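Beta/alpha-amylase (Paenibacillus polymyxa, PDB 3VOC) hydrolyses alpha-1,4-glucosidic linkages in polysaccharides, this chain being its calcium-binding family 14 beta-amylase domain, which releases maltose from non-reducing ends. Local coordinates at residues Ile38-Trp43 with Ser58-Tyr63; Phe183-Glu188 with Leu246-Ser251. All coordinates share one frame; numbering follows the deposited sequence.

Contact 1. Residues Ile38-Trp43 with Ser58-Tyr63; sequences ITTDVW and SYYKTY
A strand of the TIM barrel and a helix later in the chain, 58-69, meet here through two tyrosines. Strand 37-43 is the second of the eight parallel strands, and the helix packs on its outside. The axes of the two short segments run nearly antiparallel, at 163°, and come within 10.0 Å. Tyr60 reaches the strand's C-terminal end with its hydroxyl. Trp43 N donates to Tyr60 OH over 3.0 Å, almost straight at 171°. Tyr60 OH in turn gives a weak bond to Asp41 O, at 2.8 Å. One hydroxyl thus serves two backbone groups on either side of Val42. Val42 CG1 is anti to its backbone N (chi1 -178°), which sets it over one face of the Tyr60 ring, 3.8 Å from the centroid. The opposite face is covered by Tyr59 of the same helix. A phenylalanine in place of Tyr60 lacks the hydroxyl and would probably leave Trp43 N without its acceptor and Asp41 O without its weak donor. The substrate site is close: Asp41 probably binds substrate, as in related enzymes, and its OD1 is hydrogen-bonded to Ser79. The Trp43 ring meets that of His81, another probable substrate residue. One turn along the helix, Tyr63 meets Thr40. Thr40 OG1 is hydrogen-bonded to Trp74 of the next strand. Ile38 CG2 comes to the rim of the Tyr63 ring, 3.8 Å from Tyr63 OH. Thr40 CG2 sits over the ring face in a CH-pi contact, 3.8 Å from the Tyr63 centroid.

Contact 2. Residues Phe183-Glu188 with Leu246-Ser251; sequences FQAYTE and LSWYQS
Phe183 turns its ring edge to the face of Tyr249 in a T-shaped pair, with centroids 5.4 Å apart and planes at 83°. Phe183 CD2 leads, 3.6 Å from Tyr249 CE2. Leu246 CD2 approaches the Phe183 ring obliquely, 3.7 Å from Phe183 CE2. The Trp248 ring receives Ala185 at its edge, with Ala185 CB 3.9 Å from Trp248 CZ3. The same methyl also touches the Tyr249 ring, 4.0 Å from Tyr249 CE1. With CG turned opposite the backbone N (chi1 -169°), the Tyr249 ring is carried out from helix 240-268 to the loop backbone. There Gln184 N donates to Tyr249 OH over 2.9 Å, though the bond is bent, at 133°. Tyr249 OH is also hydrogen-bonded to Ala299 O. The Gln184 side chain runs beside the tyrosine, but bends at chi2 and turns its amide elsewhere, with NE2 bonded to Lys182 O. The contact joins the loop before helix 188-202 to helix 240-268, away from the annotated sites. Its chemistry is mostly apolar, and the buried tyrosine hydroxyl is satisfied by backbone groups of two different parts of the chain.

How the contacts relate
Both contacts are buried in the one family 14 domain, on opposite sides of the chain's centre. Their centres are 33 Å apart, and they share no helix or strand. Contact 1 belongs to the barrel itself, pairing a barrel strand with helix 58-69 on its outside and holding one probable substrate residue, Asp41, with His81 beside it. Contact 2 joins an irregular loop to a long helix and has no annotated site nearby. In each, a helix tyrosine accepts a backbone N-H from the other segment, nearly straight in contact 1 and bent in contact 2. Methyl groups over tyrosine faces mark contact 1, whereas an aromatic pair marks contact 2.

Contact 1. Residues Ile38-Trp43 with Ser58-Tyr63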
ATOM      1  N   ILE A  38      14.351   0.792 -11.480  1.00 14.69           N
ATOM      2  CA  ILE A  38      13.176  -0.029 -11.731  1.00 14.53           C
ATOM      3  C   ILE A  38      12.613  -0.474 -10.385  1.00 15.04           C
ATOM      4  O   ILE A  38      13.361  -0.998  -9.544  1.00 14.36           O
ATOM      5  CB  ILE A  38      13.509  -1.282 -12.579  1.00 14.44           C
ATOM      6  CG1 ILE A  38      14.151  -0.893 -13.935  1.00 14.76           C
ATOM      7  CG2 ILE A  38      12.265  -2.197 -12.739  1.00 14.41           C
ATOM      8  CD1 ILE A  38      13.237  -0.055 -14.867  1.00 14.76           C
ATOM      9  N   THR A  39      11.317  -0.225 -10.160  1.00 14.70           N
ATOM     10  CA  THR A  39      10.636  -0.758  -8.959  1.00 14.93           C
ATOM     11  C   THR A  39       9.934  -2.092  -9.289  1.00 14.79           C
ATOM     12  O   THR A  39       9.403  -2.282 -10.392  1.00 14.19           O
ATOM     13  CB  THR A  39       9.639   0.229  -8.303  1.00 15.14           C
ATOM     14  OG1 THR A  39       8.445   0.286  -9.090  1.00 18.46           O
ATOM     15  CG2 THR A  39      10.246   1.655  -8.186  1.00 14.68           C
ATOM     16  N   THR A  40       9.948  -3.017  -8.329  1.00 14.32           N
ATOM     17  CA  THR A  40       9.605  -4.405  -8.637  1.00 14.12           C
ATOM     18  C   THR A  40       8.861  -5.049  -7.480  1.00 14.00           C
ATOM     19  O   THR A  40       9.390  -5.119  -6.374  1.00 13.34           O
ATOM     20  CB  THR A  40      10.885  -5.241  -8.883  1.00 14.21           C
ATOM     21  OG1 THR A  40      11.648  -4.658  -9.947  1.00 13.84           O
ATOM     22  CG2 THR A  40      10.537  -6.714  -9.225  1.00 13.63           C
ATOM     23  N   ASP A  41       7.644  -5.530  -7.735  1.00 13.53           N
ATOM     24  CA  ASP A  41       6.997  -6.434  -6.796  1.00 14.04           C
ATOM     25  C   ASP A  41       7.825  -7.707  -6.648  1.00 14.12           C
ATOM     26  O   ASP A  41       8.012  -8.449  -7.619  1.00 14.68           O
ATOM     27  CB  ASP A  41       5.590  -6.804  -7.245  1.00 14.03           C
ATOM     28  CG  ASP A  41       4.557  -5.773  -6.830  1.00 15.76           C
ATOM     29  OD1 ASP A  41       4.513  -5.389  -5.647  1.00 15.86           O
ATOM     30  OD2 ASP A  41       3.776  -5.363  -7.694  1.00 15.00           O
ATOM     31  N   VAL A  42       8.348  -7.923  -5.444  1.00 13.90           N
ATOM     32  CA  VAL A  42       9.062  -9.174  -5.107  1.00 13.53           C
ATOM     33  C   VAL A  42       8.029 -10.013  -4.377  1.00 14.05           C
ATOM     34  O   VAL A  42       7.809  -9.859  -3.160  1.00 13.30           O
ATOM     35  CB  VAL A  42      10.353  -8.898  -4.294  1.00 13.46           C
ATOM     36  CG1 VAL A  42      11.121 -10.186  -3.984  1.00 13.13           C
ATOM     37  CG2 VAL A  42      11.263  -7.909  -5.064  1.00 12.60           C
ATOM     38  N   TRP A  43       7.337 -10.855  -5.151  1.00 14.33           N
ATOM     39  CA  TRP A  43       6.148 -11.564  -4.643  1.00 14.71           C
ATOM     40  C   TRP A  43       6.487 -12.623  -3.578  1.00 14.72           C
ATOM     41  O   TRP A  43       7.268 -13.544  -3.828  1.00 14.06           O
ATOM     42  CB  TRP A  43       5.380 -12.229  -5.800  1.00 14.68           C
ATOM     43  CG  TRP A  43       4.785 -11.242  -6.744  1.00 15.44           C
ATOM     44  CD1 TRP A  43       5.214 -10.948  -7.999  1.00 16.01           C
ATOM     45  CD2 TRP A  43       3.659 -10.388  -6.491  1.00 17.78           C
ATOM     46  NE1 TRP A  43       4.421  -9.971  -8.551  1.00 17.45           N
ATOM     47  CE2 TRP A  43       3.461  -9.607  -7.646  1.00 15.58           C
ATOM     48  CE3 TRP A  43       2.806 -10.206  -5.390  1.00 16.12           C
ATOM     49  CZ2 TRP A  43       2.441  -8.644  -7.746  1.00 16.05           C
ATOM     50  CZ3 TRP A  43       1.779  -9.251  -5.488  1.00 17.00           C
ATOM     51  CH2 TRP A  43       1.608  -8.483  -6.663  1.00 18.85           C
ATOM     52  N   SER A  58      15.978 -17.201  -6.913  1.00 18.99           N
ATOM     53  CA  SER A  58      16.752 -17.249  -8.175  1.00 18.88           C
ATOM     54  C   SER A  58      16.168 -16.351  -9.276  1.00 17.91           C
ATOM     55  O   SER A  58      16.897 -15.639  -9.955  1.00 17.28           O
ATOM     56  CB  SER A  58      16.940 -18.687  -8.691  1.00 19.42           C
ATOM     57  OG  SER A  58      15.692 -19.318  -8.935  1.00 22.57           O
ATOM     58  N   TYR A  59      14.853 -16.362  -9.432  1.00 17.94           N
ATOM     59  CA  TYR A  59      14.220 -15.466 -10.407  1.00 17.59           C
ATOM     60  C   TYR A  59      14.526 -13.979 -10.136  1.00 16.77           C
ATOM     61  O   TYR A  59      14.789 -13.208 -11.065  1.00 16.61           O
ATOM     62  CB  TYR A  59      12.718 -15.722 -10.471  1.00 17.64           C
ATOM     63  CG  TYR A  59      11.939 -14.667 -11.232  1.00 17.94           C
ATOM     64  CD1 TYR A  59      11.882 -14.686 -12.623  1.00 17.75           C
ATOM     65  CD2 TYR A  59      11.231 -13.667 -10.552  1.00 17.83           C
ATOM     66  CE1 TYR A  59      11.155 -13.719 -13.331  1.00 19.78           C
ATOM     67  CE2 TYR A  59      10.486 -12.710 -11.247  1.00 19.21           C
ATOM     68  CZ  TYR A  59      10.454 -12.743 -12.635  1.00 20.22           C
ATOM     69  OH  TYR A  59       9.728 -11.795 -13.328  1.00 21.78           O
ATOM     70  N   TYR A  60      14.488 -13.569  -8.875  1.00 16.80           N
ATOM     71  CA  TYR A  60      14.755 -12.170  -8.566  1.00 16.62           C
ATOM     72  C   TYR A  60      16.226 -11.797  -8.636  1.00 16.95           C
ATOM     73  O   TYR A  60      16.558 -10.649  -8.893  1.00 16.92           O
ATOM     74  CB  TYR A  60      14.114 -11.748  -7.241  1.00 16.50           C
ATOM     75  CG  TYR A  60      12.628 -11.602  -7.395  1.00 16.02           C
ATOM     76  CD1 TYR A  60      12.098 -10.558  -8.161  1.00 15.58           C
ATOM     77  CD2 TYR A  60      11.736 -12.530  -6.810  1.00 15.80           C
ATOM     78  CE1 TYR A  60      10.723 -10.422  -8.329  1.00 15.74           C
ATOM     79  CE2 TYR A  60      10.334 -12.391  -6.967  1.00 15.08           C
ATOM     80  CZ  TYR A  60       9.849 -11.336  -7.730  1.00 15.64           C
ATOM     81  OH  TYR A  60       8.496 -11.159  -7.921  1.00 17.14           O
ATOM     82  N   LYS A  61      17.110 -12.768  -8.436  1.00 17.69           N
ATOM     83  CA  LYS A  61      18.534 -12.525  -8.671  1.00 17.99           C
ATOM     84  C   LYS A  61      18.751 -12.305 -10.175  1.00 17.84           C
ATOM     85  O   LYS A  61      19.452 -11.380 -10.577  1.00 17.83           O
ATOM     86  CB  LYS A  61      19.390 -13.669  -8.124  1.00 18.51           C
ATOM     87  CG  LYS A  61      19.646 -13.571  -6.620  1.00 21.00           C
ATOM     88  CD  LYS A  61      20.169 -14.876  -6.046  1.00 25.07           C
ATOM     89  CE  LYS A  61      20.546 -14.716  -4.551  1.00 26.35           C
ATOM     90  NZ  LYS A  61      20.562 -16.053  -3.827  1.00 25.70           N
ATOM     91  N   THR A  62      18.098 -13.116 -11.005  1.00 18.01           N
ATOM     92  CA  THR A  62      18.146 -12.906 -12.460  1.00 17.64           C
ATOM     93  C   THR A  62      17.598 -11.529 -12.856  1.00 17.39           C
ATOM     94  O   THR A  62      18.194 -10.817 -13.679  1.00 17.20           O
ATOM     95  CB  THR A  62      17.372 -14.008 -13.205  1.00 18.33           C
ATOM     96  OG1 THR A  62      17.898 -15.289 -12.830  1.00 17.90           O
ATOM     97  CG2 THR A  62      17.501 -13.834 -14.718  1.00 17.33           C
ATOM     98  N   TYR A  63      16.435 -11.195 -12.301  1.00 16.27           N
ATOM     99  CA  TYR A  63      15.802  -9.908 -12.535  1.00 16.43           C
ATOM    100  C   TYR A  63      16.756  -8.784 -12.139  1.00 16.24           C
ATOM    101  O   TYR A  63      17.040  -7.889 -12.946  1.00 16.92           O
ATOM    102  CB  TYR A  63      14.522  -9.855 -11.707  1.00 15.56           C
ATOM    103  CG  TYR A  63      13.554  -8.744 -12.011  1.00 16.39           C
ATOM    104  CD1 TYR A  63      12.226  -9.037 -12.319  1.00 16.38           C
ATOM    105  CD2 TYR A  63      13.943  -7.393 -11.955  1.00 16.66           C
ATOM    106  CE1 TYR A  63      11.301  -8.017 -12.568  1.00 18.07           C
ATOM    107  CE2 TYR A  63      13.018  -6.361 -12.214  1.00 15.63           C
ATOM    108  CZ  TYR A  63      11.700  -6.686 -12.508  1.00 16.98           C
ATOM    109  OH  TYR A  63      10.760  -5.689 -12.740  1.00 17.26           O
TER

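Contact 2. Residues Phe183-Glu188 with Leu246-Ser251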
ATOM      1  N   PHE A 183     -16.293  -2.056   5.734  1.00 15.10           N
ATOM      2  CA  PHE A 183     -15.421  -2.310   6.890  1.00 15.65           C
ATOM      3  C   PHE A 183     -14.999  -3.785   6.931  1.00 15.69           C
ATOM      4  O   PHE A 183     -15.744  -4.655   6.497  1.00 16.58           O
ATOM      5  CB  PHE A 183     -16.107  -1.906   8.211  1.00 15.05           C
ATOM      6  CG  PHE A 183     -16.290  -0.419   8.377  1.00 14.51           C
ATOM      7  CD1 PHE A 183     -17.559   0.124   8.512  1.00 14.93           C
ATOM      8  CD2 PHE A 183     -15.197   0.435   8.424  1.00 15.42           C
ATOM      9  CE1 PHE A 183     -17.739   1.498   8.660  1.00 15.29           C
ATOM     10  CE2 PHE A 183     -15.367   1.827   8.578  1.00 13.54           C
ATOM     11  CZ  PHE A 183     -16.640   2.354   8.701  1.00 14.50           C
ATOM     12  N   GLN A 184     -13.811  -4.048   7.472  1.00 16.34           N
ATOM     13  CA  GLN A 184     -13.146  -5.346   7.351  1.00 16.49           C
ATOM     14  C   GLN A 184     -12.731  -5.887   8.716  1.00 17.11           C
ATOM     15  O   GLN A 184     -11.626  -6.435   8.886  1.00 17.34           O
ATOM     16  CB  GLN A 184     -11.919  -5.199   6.440  1.00 16.53           C
ATOM     17  CG  GLN A 184     -12.249  -4.727   5.014  1.00 16.58           C
ATOM     18  CD  GLN A 184     -13.044  -5.771   4.240  1.00 18.26           C
ATOM     19  OE1 GLN A 184     -12.781  -6.964   4.358  1.00 17.97           O
ATOM     20  NE2 GLN A 184     -14.020  -5.322   3.437  1.00 14.83           N
ATOM     21  N   ALA A 185     -13.618  -5.721   9.700  1.00 17.59           N
ATOM     22  CA  ALA A 185     -13.312  -6.085  11.072  1.00 17.52           C
ATOM     23  C   ALA A 185     -14.300  -7.113  11.604  1.00 17.76           C
ATOM     24  O   ALA A 185     -14.656  -7.077  12.788  1.00 17.56           O
ATOM     25  CB  ALA A 185     -13.309  -4.823  11.968  1.00 18.00           C
ATOM     26  N   TYR A 186     -14.718  -8.047  10.740  1.00 17.04           N
ATOM     27  CA  TYR A 186     -15.805  -8.973  11.099  1.00 17.01           C
ATOM     28  C   TYR A 186     -15.398 -10.393  11.408  1.00 17.10           C
ATOM     29  O   TYR A 186     -16.248 -11.225  11.755  1.00 16.65           O
ATOM     30  CB  TYR A 186     -16.985  -8.878  10.116  1.00 16.74           C
ATOM     31  CG  TYR A 186     -17.505  -7.462  10.113  1.00 16.90           C
ATOM     32  CD1 TYR A 186     -18.570  -7.075  10.944  1.00 18.50           C
ATOM     33  CD2 TYR A 186     -16.873  -6.483   9.361  1.00 16.77           C
ATOM     34  CE1 TYR A 186     -19.012  -5.734  10.971  1.00 16.85           C
ATOM     35  CE2 TYR A 186     -17.296  -5.165   9.382  1.00 16.27           C
ATOM     36  CZ  TYR A 186     -18.365  -4.789  10.191  1.00 17.39           C
ATOM     37  OH  TYR A 186     -18.780  -3.467  10.182  1.00 16.08           O
ATOM     38  N   THR A 187     -14.097 -10.676  11.335  1.00 16.91           N
ATOM     39  CA  THR A 187     -13.607 -11.943  11.887  1.00 16.97           C
ATOM     40  C   THR A 187     -13.850 -11.933  13.393  1.00 17.13           C
ATOM     41  O   THR A 187     -13.959 -10.861  14.012  1.00 16.68           O
ATOM     42  CB  THR A 187     -12.104 -12.176  11.638  1.00 16.99           C
ATOM     43  OG1 THR A 187     -11.355 -11.032  12.073  1.00 15.99           O
ATOM     44  CG2 THR A 187     -11.835 -12.439  10.150  1.00 16.71           C
ATOM     45  N   GLU A 188     -13.956 -13.115  13.986  1.00 17.16           N
ATOM     46  CA  GLU A 188     -14.075 -13.189  15.436  1.00 18.07           C
ATOM     47  C   GLU A 188     -12.870 -12.541  16.104  1.00 17.41           C
ATOM     48  O   GLU A 188     -13.023 -11.861  17.121  1.00 17.50           O
ATOM     49  CB  GLU A 188     -14.264 -14.625  15.911  1.00 19.08           C
ATOM     50  CG  GLU A 188     -15.609 -15.232  15.478  1.00 21.61           C
ATOM     51  CD  GLU A 188     -16.796 -14.358  15.874  1.00 27.22           C
ATOM     52  OE1 GLU A 188     -16.875 -13.923  17.043  1.00 28.60           O
ATOM     53  OE2 GLU A 188     -17.654 -14.101  15.009  1.00 29.42           O
ATOM     54  N   LEU A 246     -13.521   3.776  14.759  1.00 15.13           N
ATOM     55  CA  LEU A 246     -12.664   4.213  13.658  1.00 15.16           C
ATOM     56  C   LEU A 246     -11.238   4.431  14.103  1.00 15.31           C
ATOM     57  O   LEU A 246     -10.315   4.118  13.360  1.00 16.00           O
ATOM     58  CB  LEU A 246     -13.199   5.501  13.018  1.00 15.61           C
ATOM     59  CG  LEU A 246     -14.388   5.357  12.078  1.00 16.66           C
ATOM     60  CD1 LEU A 246     -14.790   6.725  11.557  1.00 19.29           C
ATOM     61  CD2 LEU A 246     -14.061   4.411  10.918  1.00 17.46           C
ATOM     62  N   SER A 247     -11.054   4.990  15.305  1.00 15.26           N
ATOM     63  CA  SER A 247      -9.702   5.162  15.854  1.00 14.69           C
ATOM     64  C   SER A 247      -9.012   3.814  16.055  1.00 14.21           C
ATOM     65  O   SER A 247      -7.830   3.649  15.703  1.00 14.18           O
ATOM     66  CB  SER A 247      -9.736   5.951  17.167  1.00 15.05           C
ATOM     67  OG  SER A 247      -8.424   6.149  17.656  1.00 14.63           O
ATOM     68  N   TRP A 248      -9.745   2.851  16.620  1.00 13.30           N
ATOM     69  CA  TRP A 248      -9.195   1.509  16.818  1.00 13.60           C
ATOM     70  C   TRP A 248      -8.875   0.834  15.471  1.00 13.03           C
ATOM     71  O   TRP A 248      -7.828   0.213  15.296  1.00 12.86           O
ATOM     72  CB  TRP A 248     -10.156   0.615  17.630  1.00 13.03           C
ATOM     73  CG  TRP A 248      -9.748  -0.842  17.525  1.00 13.89           C
ATOM     74  CD1 TRP A 248      -8.756  -1.472  18.238  1.00 14.98           C
ATOM     75  CD2 TRP A 248     -10.285  -1.823  16.626  1.00 14.02           C
ATOM     76  NE1 TRP A 248      -8.657  -2.790  17.845  1.00 14.56           N
ATOM     77  CE2 TRP A 248      -9.588  -3.032  16.862  1.00 13.67           C
ATOM     78  CE3 TRP A 248     -11.297  -1.798  15.646  1.00 13.18           C
ATOM     79  CZ2 TRP A 248      -9.858  -4.205  16.150  1.00 13.96           C
ATOM     80  CZ3 TRP A 248     -11.565  -2.963  14.937  1.00 14.34           C
ATOM     81  CH2 TRP A 248     -10.856  -4.160  15.208  1.00 14.54           C
ATOM     82  N   TYR A 249      -9.807   0.960  14.537  1.00 12.94           N
ATOM     83  CA  TYR A 249      -9.699   0.360  13.210  1.00 12.65           C
ATOM     84  C   TYR A 249      -8.401   0.846  12.547  1.00 12.73           C
ATOM     85  O   TYR A 249      -7.609   0.039  12.035  1.00 12.84           O
ATOM     86  CB  TYR A 249     -10.928   0.778  12.417  1.00 12.75           C
ATOM     87  CG  TYR A 249     -11.176   0.076  11.099  1.00 12.98           C
ATOM     88  CD1 TYR A 249     -11.295  -1.322  11.023  1.00 13.38           C
ATOM     89  CD2 TYR A 249     -11.348   0.823   9.927  1.00 14.51           C
ATOM     90  CE1 TYR A 249     -11.581  -1.947   9.790  1.00 11.94           C
ATOM     91  CE2 TYR A 249     -11.618   0.210   8.706  1.00 13.09           C
ATOM     92  CZ  TYR A 249     -11.732  -1.170   8.641  1.00 13.23           C
ATOM     93  OH  TYR A 249     -11.980  -1.759   7.409  1.00 13.54           O
ATOM     94  N   GLN A 250      -8.169   2.157  12.608  1.00 13.05           N
ATOM     95  CA  GLN A 250      -6.916   2.743  12.117  1.00 13.26           C
ATOM     96  C   GLN A 250      -5.701   2.292  12.931  1.00 13.58           C
ATOM     97  O   GLN A 250      -4.651   1.984  12.341  1.00 13.05           O
ATOM     98  CB  GLN A 250      -6.981   4.275  12.050  1.00 13.30           C
ATOM     99  CG  GLN A 250      -5.653   4.895  11.552  1.00 13.27           C
ATOM    100  CD  GLN A 250      -5.751   6.369  11.222  1.00 15.72           C
ATOM    101  OE1 GLN A 250      -6.690   6.808  10.556  1.00 15.96           O
ATOM    102  NE2 GLN A 250      -4.763   7.147  11.678  1.00 14.89           N
ATOM    103  N   SER A 251      -5.839   2.229  14.265  1.00 13.95           N
ATOM    104  CA  SER A 251      -4.711   1.826  15.143  1.00 14.31           C
ATOM    105  C   SER A 251      -4.109   0.446  14.815  1.00 14.33           C
ATOM    106  O   SER A 251      -2.893   0.231  14.983  1.00 14.45           O
ATOM    107  CB  SER A 251      -5.081   1.908  16.640  1.00 14.83           C
ATOM    108  OG  SER A 251      -5.854   0.777  17.044  1.00 14.82           O
TER